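Local coordinates for protein poly(ADP-ribose) glycohydrolase (Thermomonospora curvata, PDB 3SIG) that hydrolyses the ribose-ribose glycosidic bonds of poly(ADP-ribose) and binds the product ADP-ribose in a macrodomain-type fold, at residues S96-P100 with F131-H136; L142-I148 with L173-N179. All coordinates share one frame; numbering follows the deposited sequence.

Interaction 1: S96-P100 with F131-H136; sequences SAEHP and FYAFHH. With AR6 ([(2R,3S,4R,5R)-5-(6-aminopurin-9-yl)-3,4-dihydroxy-oxolan-2-yl]methyl [hydroxy-[[(2R,3S,4R,5S)-3,4,5-trihydroxyoxolan-2-yl]methoxy]phosphoryl] hydrogen phosphate), chain B.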
loop_
_atom_site.group_PDB
_atom_site.type_symbol
_atom_site.label_atom_id
_atom_site.label_comp_id
_atom_site.label_asym_id
_atom_site.label_seq_id
_atom_site.Cartn_x
_atom_site.Cartn_y
_atom_site.Cartn_z
ATOM N N SER A 96 0.397 1.171 8.728
ATOM C CA SER A 96 0.360 1.147 10.177
ATOM C C SER A 96 -0.619 0.066 10.603
ATOM O O SER A 96 -1.720 -0.078 10.076
ATOM C CB SER A 96 -0.140 2.476 10.695
ATOM O OG SER A 96 -0.361 2.396 12.114
ATOM N N ALA A 97 -0.253 -0.690 11.629
ATOM C CA ALA A 97 -1.169 -1.644 12.240
ATOM C C ALA A 97 -2.189 -0.985 13.159
ATOM O O ALA A 97 -3.190 -1.609 13.519
ATOM C CB ALA A 97 -0.364 -2.667 13.032
ATOM N N GLU A 98 -1.917 0.259 13.539
ATOM C CA GLU A 98 -2.604 0.917 14.667
ATOM C C GLU A 98 -3.444 2.133 14.284
ATOM O O GLU A 98 -4.384 2.457 14.999
ATOM C CB GLU A 98 -1.572 1.384 15.681
ATOM C CG GLU A 98 -0.761 0.252 16.281
ATOM C CD GLU A 98 0.307 0.711 17.279
ATOM O OE1 GLU A 98 0.823 1.849 17.161
ATOM O OE2 GLU A 98 0.635 -0.090 18.175
ATOM N N HIS A 99 -3.113 2.836 13.201
ATOM C CA HIS A 99 -3.820 4.055 12.824
ATOM C C HIS A 99 -4.070 4.106 11.333
ATOM O O HIS A 99 -3.138 4.000 10.549
ATOM C CB HIS A 99 -3.026 5.299 13.234
ATOM C CG HIS A 99 -2.722 5.346 14.698
ATOM N ND1 HIS A 99 -1.479 5.045 15.210
ATOM C CD2 HIS A 99 -3.519 5.595 15.762
ATOM C CE1 HIS A 99 -1.512 5.142 16.527
ATOM N NE2 HIS A 99 -2.740 5.466 16.887
ATOM N N PRO A 100 -5.331 4.300 10.939
ATOM C CA PRO A 100 -5.652 4.332 9.501
ATOM C C PRO A 100 -5.075 5.574 8.835
ATOM O O PRO A 100 -5.383 6.696 9.268
ATOM C CB PRO A 100 -7.196 4.336 9.495
ATOM C CG PRO A 100 -7.579 4.936 10.843
ATOM C CD PRO A 100 -6.542 4.421 11.778
ATOM N N PHE A 131 -9.807 -3.941 12.474
ATOM C CA PHE A 131 -8.390 -4.180 12.132
ATOM C C PHE A 131 -7.464 -3.523 13.149
ATOM O O PHE A 131 -6.532 -4.138 13.695
ATOM C CB PHE A 131 -8.151 -3.673 10.715
ATOM C CG PHE A 131 -6.703 -3.678 10.260
ATOM C CD1 PHE A 131 -6.215 -4.694 9.449
ATOM C CD2 PHE A 131 -5.869 -2.612 10.549
ATOM C CE1 PHE A 131 -4.917 -4.637 8.959
ATOM C CE2 PHE A 131 -4.565 -2.547 10.056
ATOM C CZ PHE A 131 -4.104 -3.561 9.244
ATOM N N TYR A 132 -7.729 -2.258 13.390
ATOM C CA TYR A 132 -6.928 -1.452 14.299
ATOM C C TYR A 132 -7.094 -1.885 15.740
ATOM O O TYR A 132 -6.117 -2.010 16.469
ATOM C CB TYR A 132 -7.223 0.048 14.057
ATOM C CG TYR A 132 -6.890 0.383 12.633
ATOM C CD1 TYR A 132 -5.561 0.549 12.246
ATOM C CD2 TYR A 132 -7.862 0.471 11.652
ATOM C CE1 TYR A 132 -5.225 0.773 10.916
ATOM C CE2 TYR A 132 -7.542 0.691 10.338
ATOM C CZ TYR A 132 -6.214 0.865 9.967
ATOM O OH TYR A 132 -5.890 1.075 8.629
ATOM N N ALA A 133 -8.324 -2.196 16.125
ATOM C CA ALA A 133 -8.562 -2.691 17.488
ATOM C C ALA A 133 -7.822 -4.003 17.759
ATOM O O ALA A 133 -7.249 -4.193 18.836
ATOM C CB ALA A 133 -10.052 -2.864 17.754
ATOM N N PHE A 134 -7.826 -4.907 16.785
ATOM C CA PHE A 134 -7.102 -6.159 16.952
ATOM C C PHE A 134 -5.649 -5.896 17.290
ATOM O O PHE A 134 -5.091 -6.488 18.206
ATOM C CB PHE A 134 -7.183 -7.024 15.694
ATOM C CG PHE A 134 -6.428 -8.309 15.830
ATOM C CD1 PHE A 134 -5.090 -8.364 15.493
ATOM C CD2 PHE A 134 -7.025 -9.440 16.372
ATOM C CE1 PHE A 134 -4.373 -9.534 15.655
ATOM C CE2 PHE A 134 -6.304 -10.605 16.527
ATOM C CZ PHE A 134 -4.980 -10.641 16.165
ATOM N N HIS A 135 -4.995 -5.038 16.526
ATOM C CA HIS A 135 -3.580 -4.797 16.768
ATOM C C HIS A 135 -3.312 -4.041 18.058
ATOM O O HIS A 135 -2.350 -4.339 18.772
ATOM C CB HIS A 135 -2.908 -4.120 15.570
ATOM C CG HIS A 135 -2.887 -4.988 14.355
ATOM N ND1 HIS A 135 -3.436 -4.606 13.147
ATOM C CD2 HIS A 135 -2.433 -6.246 14.176
ATOM C CE1 HIS A 135 -3.317 -5.598 12.282
ATOM N NE2 HIS A 135 -2.717 -6.605 12.885
ATOM N N HIS A 136 -4.191 -3.107 18.411
ATOM C CA HIS A 136 -4.018 -2.390 19.654
ATOM C C HIS A 136 -4.056 -3.330 20.833
ATOM O O HIS A 136 -3.280 -3.172 21.787
ATOM C CB HIS A 136 -5.092 -1.328 19.820
ATOM C CG HIS A 136 -4.714 -0.033 19.191
ATOM N ND1 HIS A 136 -5.047 0.295 17.895
ATOM C CD2 HIS A 136 -3.956 0.989 19.658
ATOM C CE1 HIS A 136 -4.557 1.484 17.608
ATOM N NE2 HIS A 136 -3.889 1.929 18.659
HETATM N N1 AR6 B . 6.526 5.453 -2.801
HETATM C C2 AR6 B . 7.372 4.436 -2.932
HETATM N N3 AR6 B . 8.348 4.089 -2.045
HETATM C C4 AR6 B . 8.385 4.880 -0.948
HETATM C C5 AR6 B . 7.488 5.988 -0.754
HETATM C C6 AR6 B . 6.562 6.210 -1.739
HETATM N N6 AR6 B . 5.677 7.283 -1.623
HETATM N N7 AR6 B . 7.829 6.554 0.525
HETATM C C8 AR6 B . 8.829 5.874 0.977
HETATM N N9 AR6 B . 9.231 4.857 0.163
HETATM P PA AR6 B . 7.738 3.373 4.758
HETATM P PB AR6 B . 7.265 0.957 6.435
HETATM C "C1'" AR6 B . 10.275 3.844 0.297
HETATM O O1A AR6 B . 8.813 3.782 5.700
HETATM O O1B AR6 B . 6.408 -0.236 6.062
HETATM C C1D AR6 B . 4.052 4.872 8.195
HETATM O O1D AR6 B . 4.034 5.864 9.182
HETATM C "C2'" AR6 B . 11.431 4.263 1.179
HETATM O "O2'" AR6 B . 12.625 3.718 0.691
HETATM O O2A AR6 B . 6.621 4.349 4.491
HETATM O O2B AR6 B . 8.711 0.729 6.721
HETATM C C2D AR6 B . 2.935 3.945 8.472
HETATM O O2D AR6 B . 1.696 4.507 8.735
HETATM C "C3'" AR6 B . 11.077 3.632 2.477
HETATM O "O3'" AR6 B . 12.195 3.316 3.241
HETATM O O3A AR6 B . 7.146 1.967 5.207
HETATM C C3D AR6 B . 3.517 2.891 9.313
HETATM O O3D AR6 B . 3.348 3.366 10.623
HETATM C "C4'" AR6 B . 10.310 2.396 2.106
HETATM O "O4'" AR6 B . 9.787 2.633 0.818
HETATM C C4D AR6 B . 4.938 2.869 8.872
HETATM O O4D AR6 B . 5.251 4.133 8.306
HETATM C "C5'" AR6 B . 9.204 1.986 3.070
HETATM O "O5'" AR6 B . 8.304 3.062 3.282
HETATM C C5D AR6 B . 5.256 1.752 7.881
HETATM O O5D AR6 B . 6.654 1.742 7.662
HETATM O O HOH W 1 -3.319 1.297 8.105
#

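Interaction 2: L142-I148 with L173-N179; sequences LYSDHLI and LTSPAPN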
loop_
_atom_site.group_PDB
_atom_site.type_symbol
_atom_site.label_atom_id
_atom_site.label_comp_id
_atom_site.label_asym_id
_atom_site.label_seq_id
_atom_site.Cartn_x
_atom_site.Cartn_y
_atom_site.Cartn_z
ATOM N N LEU A 142 5.120 -7.907 15.713
ATOM C CA LEU A 142 5.016 -8.729 14.516
ATOM C C LEU A 142 3.701 -8.445 13.817
ATOM O O LEU A 142 3.563 -8.767 12.640
ATOM C CB LEU A 142 5.108 -10.216 14.833
ATOM C CG LEU A 142 6.511 -10.778 15.145
ATOM C CD1 LEU A 142 6.399 -12.187 15.701
ATOM C CD2 LEU A 142 7.386 -10.783 13.902
ATOM N N TYR A 143 2.731 -7.875 14.534
ATOM C CA TYR A 143 1.386 -7.601 14.013
ATOM C C TYR A 143 0.747 -8.903 13.544
ATOM O O TYR A 143 0.920 -9.947 14.200
ATOM C CB TYR A 143 1.385 -6.489 12.952
ATOM C CG TYR A 143 2.068 -5.233 13.418
ATOM C CD1 TYR A 143 1.790 -4.664 14.642
ATOM C CD2 TYR A 143 2.992 -4.599 12.607
ATOM C CE1 TYR A 143 2.413 -3.500 15.040
ATOM C CE2 TYR A 143 3.611 -3.447 12.991
ATOM C CZ TYR A 143 3.339 -2.902 14.191
ATOM O OH TYR A 143 3.952 -1.732 14.545
ATOM N N SER A 144 -0.012 -8.899 12.461
ATOM C CA SER A 144 -0.717 -10.092 12.037
ATOM C C SER A 144 -0.913 -10.016 10.519
ATOM O O SER A 144 -0.683 -8.981 9.908
ATOM C CB SER A 144 -2.098 -10.175 12.703
ATOM O OG SER A 144 -2.999 -9.235 12.125
ATOM N N ASP A 145 -1.429 -11.097 9.961
ATOM C CA ASP A 145 -1.720 -11.224 8.540
ATOM C C ASP A 145 -3.097 -10.657 8.171
ATOM O O ASP A 145 -3.513 -10.815 7.034
ATOM C CB ASP A 145 -1.664 -12.684 8.080
ATOM C CG ASP A 145 -0.292 -13.289 8.133
ATOM O OD1 ASP A 145 0.719 -12.580 8.157
ATOM O OD2 ASP A 145 -0.242 -14.546 8.125
ATOM N N HIS A 146 -3.801 -9.970 9.077
ATOM C CA HIS A 146 -5.038 -9.282 8.653
ATOM C C HIS A 146 -4.724 -8.323 7.503
ATOM O O HIS A 146 -3.702 -7.641 7.531
ATOM C CB HIS A 146 -5.664 -8.447 9.786
ATOM C CG HIS A 146 -6.265 -9.240 10.908
ATOM N ND1 HIS A 146 -7.620 -9.481 11.047
ATOM C CD2 HIS A 146 -5.670 -9.821 11.968
ATOM C CE1 HIS A 146 -7.829 -10.183 12.158
ATOM N NE2 HIS A 146 -6.659 -10.407 12.727
ATOM N N LEU A 147 -5.651 -8.217 6.553
ATOM C CA LEU A 147 -5.484 -7.350 5.401
ATOM C C LEU A 147 -6.791 -6.636 5.132
ATOM O O LEU A 147 -7.865 -7.217 5.196
ATOM C CB LEU A 147 -5.047 -8.204 4.168
ATOM C CG LEU A 147 -4.834 -7.493 2.837
ATOM C CD1 LEU A 147 -3.752 -8.261 2.050
ATOM C CD2 LEU A 147 -6.097 -7.506 2.085
ATOM N N ILE A 148 -6.701 -5.356 4.812
ATOM C CA ILE A 148 -7.863 -4.625 4.322
ATOM C C ILE A 148 -7.729 -4.445 2.824
ATOM O O ILE A 148 -6.704 -3.948 2.317
ATOM C CB ILE A 148 -8.005 -3.257 4.996
ATOM C CG1 ILE A 148 -8.197 -3.375 6.520
ATOM C CG2 ILE A 148 -9.172 -2.492 4.412
ATOM C CD1 ILE A 148 -8.022 -2.082 7.285
ATOM N N LEU A 173 -4.202 -2.589 -0.975
ATOM C CA LEU A 173 -4.024 -3.732 -0.094
ATOM C C LEU A 173 -3.281 -3.210 1.110
ATOM O O LEU A 173 -2.133 -2.776 0.967
ATOM C CB LEU A 173 -3.191 -4.803 -0.799
ATOM C CG LEU A 173 -3.676 -5.197 -2.206
ATOM C CD1 LEU A 173 -2.626 -5.818 -3.068
ATOM C CD2 LEU A 173 -4.820 -6.115 -2.069
ATOM N N THR A 174 -3.929 -3.272 2.281
ATOM C CA THR A 174 -3.384 -2.697 3.504
ATOM C C THR A 174 -2.980 -3.816 4.435
ATOM O O THR A 174 -3.831 -4.536 4.961
ATOM C CB THR A 174 -4.432 -1.735 4.130
ATOM O OG1 THR A 174 -4.493 -0.575 3.304
ATOM C CG2 THR A 174 -4.127 -1.272 5.524
ATOM N N SER A 175 -1.667 -3.970 4.591
ATOM C CA SER A 175 -1.083 -5.028 5.388
ATOM C C SER A 175 0.177 -4.462 6.017
ATOM O O SER A 175 1.043 -3.976 5.300
ATOM C CB SER A 175 -0.696 -6.191 4.462
ATOM O OG SER A 175 0.121 -7.169 5.107
ATOM N N PRO A 176 0.301 -4.508 7.361
ATOM C CA PRO A 176 1.518 -3.967 7.977
ATOM C C PRO A 176 2.635 -4.984 7.971
ATOM O O PRO A 176 2.459 -6.143 8.342
ATOM C CB PRO A 176 1.074 -3.711 9.422
ATOM C CG PRO A 176 0.063 -4.789 9.668
ATOM C CD PRO A 176 -0.645 -5.016 8.361
ATOM N N ALA A 177 3.811 -4.559 7.542
ATOM C CA ALA A 177 5.003 -5.388 7.688
ATOM C C ALA A 177 5.294 -5.492 9.185
ATOM O O ALA A 177 4.927 -4.604 9.964
ATOM C CB ALA A 177 6.194 -4.771 6.958
ATOM N N PRO A 178 5.998 -6.551 9.607
ATOM C CA PRO A 178 6.426 -6.597 11.009
ATOM C C PRO A 178 7.289 -5.384 11.328
ATOM O O PRO A 178 8.092 -4.927 10.511
ATOM C CB PRO A 178 7.212 -7.896 11.087
ATOM C CG PRO A 178 7.617 -8.205 9.692
ATOM C CD PRO A 178 6.490 -7.704 8.835
ATOM N N ASN A 179 7.149 -4.860 12.529
ATOM C CA ASN A 179 7.932 -3.732 12.987
ATOM C C ASN A 179 9.263 -4.250 13.534
ATOM O O ASN A 179 9.461 -4.437 14.754
ATOM C CB ASN A 179 7.157 -2.969 14.052
ATOM C CG ASN A 179 7.731 -1.606 14.335
ATOM O OD1 ASN A 179 8.918 -1.362 14.169
ATOM N ND2 ASN A 179 6.861 -0.683 14.707
HETATM O O HOH W 2 -1.152 -8.274 7.254
HETATM O O HOH W 3 -6.556 -1.103 1.677
#

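Interaction 1: S96-P100 with F131-H136
P100 and Y132 make the main apolar contact between the loop 96-100 and helix 129-138. The proline ring lies over one face of the tyrosine, with CD of P100 3.8 Å from the centroid of the Y132 ring in a CH-pi contact. CD2 of F131 sits over the opposite face, so the phenol is held between the two. A second CH-pi contact puts the methyl of A97 over the face of the H135 ring. The imidazoles of H99 and H136 form an offset edge-to-face pair, the edge of H136 toward the face of H99, with planes at 78°.

Polar contacts are fewer. ND1 of H135 gives a weak hydrogen bond to A97 O at 3.0 Å, bent to 130°. The ring's stronger polar hold is at NE2, hydrogen-bonded to S144 OG. Water 1 takes a bond from Y132 OH at 2.6 Å and gives one to S96 O at 2.9 Å. H136 is steadied by its own helix, where its ND1 donates to Y132 O.

The loop is shaped by S96. With OG anti to the backbone N (chi1 172°), it accepts from the backbone N of both E98 and H99, an ST turn and an ST motif. CB of S96 lies 3.4 Å from O2D of the bound ADP-ribose. The chemistry is mostly ring packing with little direct polar bonding, and it seats a loop of the ligand pocket against the helix.

Interaction 2: L142-I148 with L173-N179
The Y143 ring meets A177 O at its edge, in the ring plane, with CD2 of Y143 3.3 Å from that oxygen. CB of P176 and CB of N179 approach the same ring obliquely. The amide of N179 is turned 49° from the phenol, yet Y143 OH lies close to the amide plane. ND2 of N179 donates to Y143 OH at 3.1 Å, nearly straight at 163°. With CG anti to the backbone N (chi1 -166°), the N179 amide reaches out beside the phenol, where ND2 meets Y143 OH and OD1 caps the following helix at A182 N. An alanine in place of Y143 would remove the phenol and would probably leave N179 ND2 without this acceptor and open a gap beside P176.

At the other end, I148 and T174 form an antiparallel hydrogen-bonded pair of the hairpin of strands 147-157 and 163-175. I148 N reaches T174 O at 3.0 Å, and T174 N reaches I148 O at 2.9 Å. Their CB atoms touch on one face of the sheet. L147 CA adds a CA-H...O contact to T174 O. Water 3 joins I148 O to T174 OG1, which is also hydrogen-bonded to N93 ND2.

Between these ends the backbones part. Water 2 bridges them, giving bonds to S144 O and H146 O and taking one from S175 OG at 2.7 Å. The paired amides thus fix the register at I148 and T174, water 2 satisfies two carbonyls where the chains separate, and the N179 amide ties the Y143 phenol to the start of the next helix.

Interactions 1 and 2 lie side by side, their centres about 9 Å apart, and they touch directly. H135 NE2 is 2.8 Å from S144 OG, a probable hydrogen bond between helix 129-138 and the loop before strand 147-157. The A97 methyl packs on Y143, its CB 3.3 Å from CD1 of that ring. F131 links them further: its CG is 3.6 Å from I148 CD1, and its ring also packs on P176. Both contacts border the ADP-ribose site. S96 of interaction 1 belongs to the pocket, and in interaction 2 the A177 side chain comes within about 5 Å of the ligand.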